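Local coordinates for protein folylpolyglutamate synthase/dihydrofolate synthase (Thermotoga maritima, PDB 1O5Z) that probably catalyses the ATP- and magnesium-dependent addition of L-glutamate to 7,8-dihydropteroate and to tetrahydrofolyl polyglutamates, serving folate biosynthesis, at residues A[105-108]-A[109-112]; A[265-269]-A[270-274]; A[374-378]-A[379-383]. One frame throughout, in Å; residues are numbered along the deposited sequence.

Contact 1: residues A[105-108]-A[109-112]; sequences EEDV and VKIY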
loop_
_atom_site.group_PDB
_atom_site.type_symbol
_atom_site.label_atom_id
_atom_site.label_comp_id
_atom_site.label_asym_id
_atom_site.label_seq_id
_atom_site.Cartn_x
_atom_site.Cartn_y
_atom_site.Cartn_z
ATOM N N GLU A 105 -0.701 18.421 7.754
ATOM C CA GLU A 105 0.281 18.574 8.829
ATOM C C GLU A 105 -0.360 19.088 10.125
ATOM O O GLU A 105 -0.074 18.584 11.220
ATOM C CB GLU A 105 1.383 19.544 8.393
ATOM C CG GLU A 105 2.263 18.944 7.311
ATOM C CD GLU A 105 3.569 19.688 7.086
ATOM O OE1 GLU A 105 3.774 20.766 7.694
ATOM O OE2 GLU A 105 4.379 19.171 6.270
ATOM N N GLU A 106 -1.213 20.102 9.968
ATOM C CA GLU A 106 -1.915 20.755 11.073
ATOM C C GLU A 106 -2.798 19.746 11.862
ATOM O O GLU A 106 -2.791 19.716 13.074
ATOM C CB GLU A 106 -2.752 21.945 10.556
ATOM C CG GLU A 106 -3.443 22.667 11.700
ATOM C CD GLU A 106 -4.598 23.615 11.302
ATOM O OE1 GLU A 106 -4.665 24.748 11.910
ATOM O OE2 GLU A 106 -5.436 23.197 10.432
ATOM N N ASP A 107 -3.528 18.905 11.171
ATOM C CA ASP A 107 -4.307 17.922 11.861
ATOM C C ASP A 107 -3.500 16.814 12.507
ATOM O O ASP A 107 -3.905 16.273 13.542
ATOM C CB ASP A 107 -5.341 17.321 10.926
ATOM C CG ASP A 107 -6.557 18.242 10.748
ATOM O OD1 ASP A 107 -6.712 19.221 11.534
ATOM O OD2 ASP A 107 -7.404 18.046 9.848
ATOM N N VAL A 108 -2.389 16.436 11.899
ATOM C CA VAL A 108 -1.541 15.451 12.504
ATOM C C VAL A 108 -1.083 16.031 13.858
ATOM O O VAL A 108 -1.132 15.369 14.896
ATOM C CB VAL A 108 -0.329 15.151 11.633
ATOM C CG1 VAL A 108 0.796 14.464 12.489
ATOM C CG2 VAL A 108 -0.720 14.330 10.385
ATOM N N VAL A 109 -0.656 17.282 13.823
ATOM C CA VAL A 109 -0.231 17.984 15.031
ATOM C C VAL A 109 -1.377 18.013 16.057
ATOM O O VAL A 109 -1.174 17.690 17.221
ATOM C CB VAL A 109 0.277 19.394 14.680
ATOM C CG1 VAL A 109 0.501 20.255 15.928
ATOM C CG2 VAL A 109 1.551 19.304 13.955
ATOM N N LYS A 110 -2.581 18.344 15.601
ATOM C CA LYS A 110 -3.760 18.397 16.478
ATOM C C LYS A 110 -4.080 17.068 17.138
ATOM O O LYS A 110 -4.264 17.008 18.346
ATOM C CB LYS A 110 -5.002 18.898 15.717
ATOM C CG LYS A 110 -5.084 20.463 15.564
ATOM C CD LYS A 110 -6.192 20.841 14.533
ATOM C CE LYS A 110 -6.870 22.193 14.844
ATOM N NZ LYS A 110 -8.405 22.069 14.891
ATOM N N ILE A 111 -4.191 16.012 16.349
ATOM C CA ILE A 111 -4.434 14.710 16.916
ATOM C C ILE A 111 -3.302 14.302 17.849
ATOM O O ILE A 111 -3.554 13.776 18.926
ATOM C CB ILE A 111 -4.704 13.639 15.851
ATOM C CG1 ILE A 111 -6.201 13.622 15.472
ATOM C CG2 ILE A 111 -4.426 12.209 16.383
ATOM C CD1 ILE A 111 -6.428 14.350 14.316
ATOM N N TYR A 112 -2.065 14.574 17.478
ATOM C CA TYR A 112 -0.991 14.273 18.378
ATOM C C TYR A 112 -1.135 15.032 19.743
ATOM O O TYR A 112 -0.963 14.461 20.788
ATOM C CB TYR A 112 0.359 14.575 17.731
ATOM C CG TYR A 112 1.426 14.377 18.736
ATOM C CD1 TYR A 112 1.881 13.100 19.043
ATOM C CD2 TYR A 112 1.906 15.445 19.457
ATOM C CE1 TYR A 112 2.825 12.921 20.010
ATOM C CE2 TYR A 112 2.825 15.283 20.409
ATOM C CZ TYR A 112 3.286 14.017 20.691
ATOM O OH TYR A 112 4.219 13.882 21.706
#
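Glu105 meets Val109 across the first turn of helix 105-122, where Val109 N donates to Glu105 O over 3.0 Å. The same valine sets CG2 anti to its own carbonyl carbon, which lays that methyl against the acceptor, with Val109 CG2 3.3 Å from Glu105 O. The carboxylate of Glu105 is engaged outside this turn, where its OE1 bonds to ND1 of His12, a histidine of the expression tag at the start of helix 12-23. Glu106 repeats the pattern one step on: its O accepts from Lys110 N at 2.9 Å, while the aliphatic part of the lysine runs past, Lys110 CG lying 3.5 Å from Glu106 O. Asp107 comes next, with an almost straight bond from Ile111 N to Asp107 O (178° at the hydrogen). Its side chain slants across that of Lys110, so that OD1 touches the methylene CD at 3.4 Å, whereas Lys110 NZ stays 4.7 Å from Asp107 OD1. The other oxygen, OD2, has a long and weak ion pair with Lys147. Val108 closes the series by taking Tyr112 N on its O; CB of Tyr112 rests against that carbonyl oxygen, and the ring is led away to meet Tyr21. Two faces result, as in an amphipathic helix: Val108 and Val109 pack on Tyr15 of helix 12-23 and Ile111 on helix 132-146, while Glu106 and Lys110 look to solvent. The four successive i to i+4 bonds supply the polar grip, and the side chains add mainly carbon-to-oxygen contact. Lys110 meets its acidic neighbours through methylenes, so its attraction to them is likely to be diffuse, and the three acids of this opening turn would probably interact favourably with the positive end of the helix.

Contact 2: residues A[265-269]-A[270-274]; sequences LTMNG and PHQIE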
loop_
_atom_site.group_PDB
_atom_site.type_symbol
_atom_site.label_atom_id
_atom_site.label_comp_id
_atom_site.label_asym_id
_atom_site.label_seq_id
_atom_site.Cartn_x
_atom_site.Cartn_y
_atom_site.Cartn_z
ATOM N N LEU A 265 -9.728 0.072 -15.134
ATOM C CA LEU A 265 -8.746 0.482 -14.170
ATOM C C LEU A 265 -7.700 1.350 -14.799
ATOM O O LEU A 265 -7.148 1.048 -15.853
ATOM C CB LEU A 265 -7.997 -0.699 -13.633
ATOM C CG LEU A 265 -8.439 -1.489 -12.439
ATOM C CD1 LEU A 265 -7.291 -2.418 -12.208
ATOM C CD2 LEU A 265 -8.683 -0.643 -11.211
ATOM N N THR A 266 -7.362 2.396 -14.095
ATOM C CA THR A 266 -6.290 3.243 -14.511
ATOM C C THR A 266 -4.979 2.585 -14.137
ATOM O O THR A 266 -4.044 2.547 -14.942
ATOM C CB THR A 266 -6.494 4.581 -13.860
ATOM O OG1 THR A 266 -7.714 5.106 -14.381
ATOM C CG2 THR A 266 -5.459 5.601 -14.311
ATOM N N MET A 267 -4.950 2.022 -12.933
ATOM C CA MET A 267 -3.802 1.256 -12.452
ATOM C C MET A 267 -3.463 0.150 -13.424
ATOM O O MET A 267 -4.360 -0.553 -13.940
ATOM C CB MET A 267 -4.114 0.597 -11.131
ATOM C CG MET A 267 -4.179 1.516 -9.963
ATOM S SD MET A 267 -4.665 0.529 -8.529
ATOM C CE MET A 267 -3.079 -0.195 -8.242
ATOM N N ASN A 268 -2.171 -0.004 -13.685
ATOM C CA ASN A 268 -1.696 -0.956 -14.684
ATOM C C ASN A 268 -1.182 -2.178 -14.020
ATOM O O ASN A 268 -0.810 -2.134 -12.867
ATOM C CB ASN A 268 -0.634 -0.322 -15.506
ATOM C CG ASN A 268 -1.160 0.838 -16.272
ATOM O OD1 ASN A 268 -1.935 0.670 -17.257
ATOM N ND2 ASN A 268 -0.785 2.043 -15.826
ATOM N N GLY A 269 -1.227 -3.287 -14.734
ATOM C CA GLY A 269 -0.864 -4.568 -14.172
ATOM C C GLY A 269 -2.097 -5.443 -14.044
ATOM O O GLY A 269 -3.149 -4.984 -13.546
ATOM N N PRO A 270 -1.993 -6.701 -14.496
ATOM C CA PRO A 270 -3.151 -7.641 -14.462
ATOM C C PRO A 270 -3.538 -8.159 -13.043
ATOM O O PRO A 270 -4.710 -8.468 -12.803
ATOM C CB PRO A 270 -2.721 -8.770 -15.400
ATOM C CG PRO A 270 -1.403 -8.292 -16.024
ATOM C CD PRO A 270 -0.781 -7.326 -15.066
ATOM N N HIS A 271 -2.582 -8.199 -12.108
ATOM C CA HIS A 271 -2.915 -8.408 -10.680
ATOM C C HIS A 271 -3.866 -7.365 -10.155
ATOM O O HIS A 271 -4.587 -7.647 -9.222
ATOM C CB HIS A 271 -1.692 -8.407 -9.754
ATOM C CG HIS A 271 -0.952 -9.699 -9.756
ATOM N ND1 HIS A 271 -1.568 -10.904 -9.485
ATOM C CD2 HIS A 271 0.343 -9.993 -10.038
ATOM C CE1 HIS A 271 -0.686 -11.887 -9.596
ATOM N NE2 HIS A 271 0.483 -11.360 -9.923
ATOM N N GLN A 272 -3.832 -6.150 -10.711
ATOM C CA GLN A 272 -4.700 -5.104 -10.214
ATOM C C GLN A 272 -6.138 -5.357 -10.624
ATOM O O GLN A 272 -7.077 -4.908 -9.937
ATOM C CB GLN A 272 -4.245 -3.712 -10.647
ATOM C CG GLN A 272 -2.871 -3.318 -10.160
ATOM C CD GLN A 272 -2.673 -3.442 -8.646
ATOM O OE1 GLN A 272 -1.552 -3.665 -8.213
ATOM N NE2 GLN A 272 -3.729 -3.329 -7.859
ATOM N N ILE A 273 -6.336 -6.089 -11.723
ATOM C CA ILE A 273 -7.689 -6.387 -12.142
ATOM C C ILE A 273 -8.286 -7.385 -11.140
ATOM O O ILE A 273 -9.471 -7.293 -10.728
ATOM C CB ILE A 273 -7.725 -6.819 -13.610
ATOM C CG1 ILE A 273 -7.625 -5.577 -14.487
ATOM C CG2 ILE A 273 -9.030 -7.548 -13.954
ATOM C CD1 ILE A 273 -7.199 -5.876 -15.890
ATOM N N GLU A 274 -7.450 -8.276 -10.654
ATOM C CA GLU A 274 -7.901 -9.171 -9.603
ATOM C C GLU A 274 -8.142 -8.443 -8.291
ATOM O O GLU A 274 -9.060 -8.762 -7.560
ATOM C CB GLU A 274 -6.925 -10.338 -9.433
ATOM C CG GLU A 274 -7.011 -11.295 -10.601
ATOM C CD GLU A 274 -6.607 -12.707 -10.265
ATOM O OE1 GLU A 274 -6.093 -12.964 -9.163
ATOM O OE2 GLU A 274 -6.804 -13.582 -11.119
#
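Gly269 and Gln272 are joined by a tight backbone turn in which Gln272 N gives its hydrogen to Gly269 O over 3.1 Å, reaching it from well above the carbonyl plane (60° out of it), as the chain enters helix 271-286. Gly269 holds phi near 111°, where a side chain would be jammed against the preceding carbonyl oxygen, and its own N is bonded to the hydroxyl of Tyr339. Gln272 fills the inside of the bend. With CG anti to the carbonyl carbon, CG lies 3.6 Å from Asn268 O, and the kink at chi2 (-54°) then turns the carboxamide under Met267. The methionine methyl sits over that flat group: Met267 CE is 3.2 Å from Gln272 NE2 and 3.3 Å from Gln272 CD, while the sulfur stands farther back. Leu265 covers the next step, its CD1 lying 3.4 Å from Gln272 O and 3.9 Å from Ile273 CG1; Ile273 continues this apolar layer onto the strands 239-244 and 250-255. With an alanine in place of Gln272, the methyl of Met267 would probably face a gap where the amide had been, and Ser65 would lose a polar partner. The loop links the three-stranded antiparallel sheet to a helix of the Mur ligase middle domain, and both Met267 and Gln272 also touch Met69 on helix 63-77, which starts within the P-loop sequence motif. A sulfate about 5 Å from the Gln272 side chain, probably from the crystallisation liquor, is consistent with an anion pocket nearby. The amide is used two ways: its flat surface receives a nonpolar methyl, while NE2 keeps a weak hydrogen bond to Ser65 OG, which probably offsets part of the cost of burying a polar group beside Met267 and Met69.

Contact 3: residues A[374-378]-A[379-383]; sequences TRVPS and PRMKD. With SO4 (sulfate ion), chain E.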
loop_
_atom_site.group_PDB
_atom_site.type_symbol
_atom_site.label_atom_id
_atom_site.label_comp_id
_atom_site.label_asym_id
_atom_site.label_seq_id
_atom_site.Cartn_x
_atom_site.Cartn_y
_atom_site.Cartn_z
ATOM N N THR A 374 22.192 5.130 -9.618
ATOM C CA THR A 374 22.107 6.392 -8.889
ATOM C C THR A 374 22.173 6.118 -7.413
ATOM O O THR A 374 22.094 4.962 -7.007
ATOM C CB THR A 374 20.809 7.101 -9.279
ATOM O OG1 THR A 374 20.889 8.438 -8.837
ATOM C CG2 THR A 374 19.578 6.516 -8.606
ATOM N N ARG A 375 22.373 7.141 -6.604
ATOM C CA ARG A 375 22.376 6.932 -5.139
ATOM C C ARG A 375 20.995 7.041 -4.514
ATOM O O ARG A 375 20.371 8.064 -4.637
ATOM C CB ARG A 375 23.223 7.967 -4.433
ATOM C CG ARG A 375 24.615 7.936 -4.771
ATOM C CD ARG A 375 25.370 8.854 -3.927
ATOM N NE ARG A 375 25.415 8.364 -2.562
ATOM C CZ ARG A 375 26.432 7.692 -2.047
ATOM N NH1 ARG A 375 27.496 7.411 -2.787
ATOM N NH2 ARG A 375 26.372 7.283 -0.790
ATOM N N VAL A 376 20.546 6.020 -3.789
ATOM C CA VAL A 376 19.374 6.167 -2.935
ATOM C C VAL A 376 19.545 7.352 -1.971
ATOM O O VAL A 376 20.546 7.462 -1.250
ATOM C CB VAL A 376 19.088 4.912 -2.140
ATOM C CG1 VAL A 376 17.861 5.118 -1.270
ATOM C CG2 VAL A 376 18.885 3.709 -3.072
ATOM N N PRO A 377 18.570 8.258 -2.004
ATOM C CA PRO A 377 18.589 9.471 -1.203
ATOM C C PRO A 377 18.103 9.143 0.225
ATOM O O PRO A 377 16.839 9.109 0.540
ATOM C CB PRO A 377 17.609 10.380 -1.951
ATOM C CG PRO A 377 16.613 9.464 -2.491
ATOM C CD PRO A 377 17.362 8.209 -2.864
ATOM N N SER A 378 19.103 8.831 1.048
ATOM C CA SER A 378 18.886 8.305 2.379
ATOM C C SER A 378 20.250 8.157 2.997
ATOM O O SER A 378 21.180 7.685 2.336
ATOM C CB SER A 378 18.202 6.942 2.337
ATOM O OG SER A 378 18.136 6.384 3.630
ATOM N N PRO A 379 20.374 8.541 4.264
ATOM C CA PRO A 379 21.620 8.333 4.987
ATOM C C PRO A 379 21.931 6.854 5.168
ATOM O O PRO A 379 23.056 6.501 5.523
ATOM C CB PRO A 379 21.375 9.020 6.355
ATOM C CG PRO A 379 20.107 9.852 6.187
ATOM C CD PRO A 379 19.336 9.172 5.106
ATOM N N ARG A 380 20.921 6.016 4.955
ATOM C CA ARG A 380 21.079 4.565 4.922
ATOM C C ARG A 380 21.879 4.059 3.716
ATOM O O ARG A 380 22.386 2.945 3.763
ATOM C CB ARG A 380 19.701 3.862 4.988
ATOM C CG ARG A 380 19.330 3.332 6.398
ATOM C CD ARG A 380 17.813 3.339 6.766
ATOM N NE ARG A 380 16.891 2.879 5.710
ATOM C CZ ARG A 380 16.725 1.590 5.350
ATOM N NH1 ARG A 380 17.443 0.624 5.953
ATOM N NH2 ARG A 380 15.851 1.253 4.378
ATOM N N MET A 381 22.010 4.857 2.656
ATOM C CA MET A 381 22.717 4.405 1.446
ATOM C C MET A 381 24.222 4.267 1.654
ATOM O O MET A 381 24.888 5.267 1.820
ATOM C CB MET A 381 22.444 5.353 0.261
ATOM C CG MET A 381 23.332 5.139 -0.987
ATOM S SD MET A 381 22.901 3.620 -1.853
ATOM C CE MET A 381 24.444 3.238 -2.658
ATOM N N LYS A 382 24.745 3.033 1.638
ATOM C CA LYS A 382 26.202 2.781 1.610
ATOM C C LYS A 382 26.599 1.881 0.435
ATOM O O LYS A 382 25.762 1.202 -0.152
ATOM C CB LYS A 382 26.766 2.263 2.969
ATOM C CG LYS A 382 26.529 0.807 3.347
ATOM C CD LYS A 382 27.226 0.460 4.687
ATOM C CE LYS A 382 27.519 -1.049 4.862
ATOM N NZ LYS A 382 28.505 -1.377 5.964
ATOM N N ASP A 383 27.886 1.940 0.094
ATOM C CA ASP A 383 28.524 1.129 -0.958
ATOM C C ASP A 383 28.049 1.365 -2.363
ATOM O O ASP A 383 27.883 0.413 -3.144
ATOM C CB ASP A 383 28.388 -0.365 -0.677
ATOM C CG ASP A 383 29.463 -0.871 0.161
ATOM O OD1 ASP A 383 29.180 -1.783 0.968
ATOM O OD2 ASP A 383 30.619 -0.416 0.073
HETATM S S SO4 E . 29.466 5.005 -0.307
HETATM O O1 SO4 E . 28.263 4.613 -1.051
HETATM O O2 SO4 E . 30.216 5.850 -1.249
HETATM O O3 SO4 E . 30.284 3.802 -0.102
HETATM O O4 SO4 E . 29.024 5.588 0.980
HETATM O O HOH W 1 24.086 8.265 0.668
#
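Met381 reaches back to Arg375 and Val376 because its CG stands anti to the backbone N (chi1 169°) and the chain then bends at chi2 (72°). CG thereby comes within 3.7 Å of Arg375 NH2, the two side chains crossing nearly at a right angle, and SD continues to 4.0 Å from Val376 CB. CB of the methionine presses on Val376 O at 3.2 Å. Arg375 has its own bend, at chi3 (69°), which brings the guanidinium back alongside Met381, with the water and the sulfate sulfur near the plane at its edge, though sulfate O1 approaches obliquely. Between these groups the chain reverses in a type I beta turn from Ser378 to Met381, closed by Met381 N donating to Ser378 O over 3.0 Å. Ser378 adds an ST turn inside it: its OG accepts from Arg380 N at 3.1 Å. The loop joins strand 370-373 to helix 384-394 in the glutamate ligase domain. The water takes a hydrogen from Arg375 NH2 at 2.9 Å and donates weakly to the carbonyls of Ser378 and Met381, loosely bridging the arginine to the turn. The sulfate, probably from the crystallisation liquor, receives weak bonds from NH1 and NH2 of Arg375 and from Asp383 N, the last to sulfate O3 at 3.0 Å. Met384 N and Asn385 ND2 bind it too, at the start of the helix, whose positive dipole end is likely to add to the arginine's pull. Arg380 extends the other way, its NH2 forming a salt bridge with a second sulfate while its side chain touches Phe422.

How the contacts relate
Read from the N terminus, the three contacts come strictly in series, with none nested in or crossing another. Contact 1 closes no loop; it is the opening of helix 105-122, lying between helices 12-23 and 132-146. Contact 2 follows in the same Mur ligase middle domain but across the chain's centre, its centre 34 Å from that of contact 1, and leads from strand 259-265, the last of the small antiparallel sheet, into helix 271-286. Contact 3 belongs to the glutamate ligase domain, closing the connection from strand 370-373 to helix 384-394, its centre about 30 Å from that of contact 1 and 31 Å from that of contact 2. Contact 1 is within a helix; contacts 2 and 3 approach one.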